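Local structure of aldose 1-epimerase (Escherichia coli, 3NRE) at residues F236-D239 against G245-F248. The protein probably interconverts the alpha and beta anomers of aldose sugars as an aldose 1-epimerase (mutarotase). Residues are numbered along the deposited sequence; the frame is centred on the assembly and turned at random.
Sequences FVSD and GYAF
The methylene CB of Ser-238 sits over the middle of one face of the Tyr-246 ring in a CH-pi contact, 3.4 Å from the centroid and 9° off the ring normal. The opposite face is covered from within its own loop by the backbone N of Phe-248, 3.5 Å above the ring plane. Along the CE2 side of the ring runs the Ser-238 to Asp-239 peptide, Ser-238 C standing 3.2 Å from Tyr-246 CE2. At the far end Tyr-246 OH receives a weak hydrogen bond from Ser-238 N, 3.3 Å long and bent to 147°, while its stronger partner is the backbone O of Phe-250. CG1 of Val-237 fills the corner between the two aromatic side chains, 3.5 Å from Tyr-246 OH and 3.9 Å from Phe-248 CD1, meeting both rings at their edges. Tyr-246 reaches across because its CG is anti to the backbone N (chi1 -175°), which sends the ring from the loop toward the strand end. A leucine here has no hydroxyl and no flat ring, which would probably leave Ser-238 N and the O of Phe-250 without this partner and Ser-238 CB without an aromatic face to lie on. Further out, Phe-250 also packs edge-to-face with Tyr-246, and Arg-197 and Pro-240 touch Phe-248. The contact thus closes the connection between the antiparallel neighbours 232-237 and 250-256, a long beta-hairpin connection whose Tyr-246 and Phe-248 rings pack back on the end of strand 232-237, within the all-beta architecture of the galactose mutarotase superfamily.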
# COMPACT_ATOMS: atom_id res chain seq x y z
N PHE A 236 2.75 4.35 -8.93
CA PHE A 236 2.12 3.74 -10.07
C PHE A 236 1.29 4.76 -10.85
O PHE A 236 0.44 5.44 -10.27
CB PHE A 236 1.23 2.55 -9.61
CG PHE A 236 0.61 1.84 -10.75
CD1 PHE A 236 1.41 1.27 -11.71
CD2 PHE A 236 -0.75 1.79 -10.91
CE1 PHE A 236 0.87 0.65 -12.80
CE2 PHE A 236 -1.32 1.16 -12.03
CZ PHE A 236 -0.51 0.58 -12.96
N VAL A 237 1.55 4.85 -12.16
CA VAL A 237 0.72 5.53 -13.16
C VAL A 237 0.54 4.50 -14.26
O VAL A 237 1.52 3.91 -14.74
CB VAL A 237 1.36 6.78 -13.75
CG1 VAL A 237 0.39 7.45 -14.75
CG2 VAL A 237 1.75 7.74 -12.65
N SER A 238 -0.69 4.28 -14.66
CA SER A 238 -0.97 3.29 -15.71
C SER A 238 -0.82 3.87 -17.14
O SER A 238 -0.24 4.93 -17.32
CB SER A 238 -2.35 2.67 -15.42
OG SER A 238 -2.57 1.45 -16.11
N ASP A 239 -1.29 3.18 -18.17
CA ASP A 239 -1.21 3.69 -19.56
C ASP A 239 -2.37 3.10 -20.35
O ASP A 239 -2.74 1.94 -20.11
CB ASP A 239 0.11 3.27 -20.23
CG ASP A 239 0.25 3.80 -21.68
OD1 ASP A 239 -0.05 4.97 -21.94
OD2 ASP A 239 0.70 3.04 -22.55
N GLY A 245 -9.37 0.99 -20.46
CA GLY A 245 -10.24 1.95 -19.77
C GLY A 245 -9.52 2.96 -18.88
O GLY A 245 -10.07 3.34 -17.81
N TYR A 246 -8.30 3.38 -19.27
CA TYR A 246 -7.50 4.28 -18.43
C TYR A 246 -7.24 5.63 -19.06
O TYR A 246 -6.69 5.73 -20.16
CB TYR A 246 -6.18 3.62 -18.01
CG TYR A 246 -5.35 4.44 -17.05
CD1 TYR A 246 -5.71 4.59 -15.72
CD2 TYR A 246 -4.17 5.04 -17.46
CE1 TYR A 246 -4.95 5.34 -14.86
CE2 TYR A 246 -3.37 5.79 -16.57
CZ TYR A 246 -3.77 5.94 -15.30
OH TYR A 246 -2.98 6.65 -14.42
N ALA A 247 -7.62 6.69 -18.33
CA ALA A 247 -7.57 8.05 -18.84
C ALA A 247 -6.76 8.95 -17.93
O ALA A 247 -7.02 10.15 -17.87
CB ALA A 247 -8.99 8.60 -18.97
N PHE A 248 -5.80 8.37 -17.21
CA PHE A 248 -4.95 9.12 -16.27
C PHE A 248 -5.83 9.76 -15.20
O PHE A 248 -5.65 10.92 -14.84
CB PHE A 248 -4.12 10.21 -17.02
CG PHE A 248 -3.08 9.63 -17.95
CD1 PHE A 248 -1.96 9.00 -17.45
CD2 PHE A 248 -3.22 9.74 -19.33
CE1 PHE A 248 -1.01 8.46 -18.29
CE2 PHE A 248 -2.27 9.19 -20.20
CZ PHE A 248 -1.16 8.56 -19.68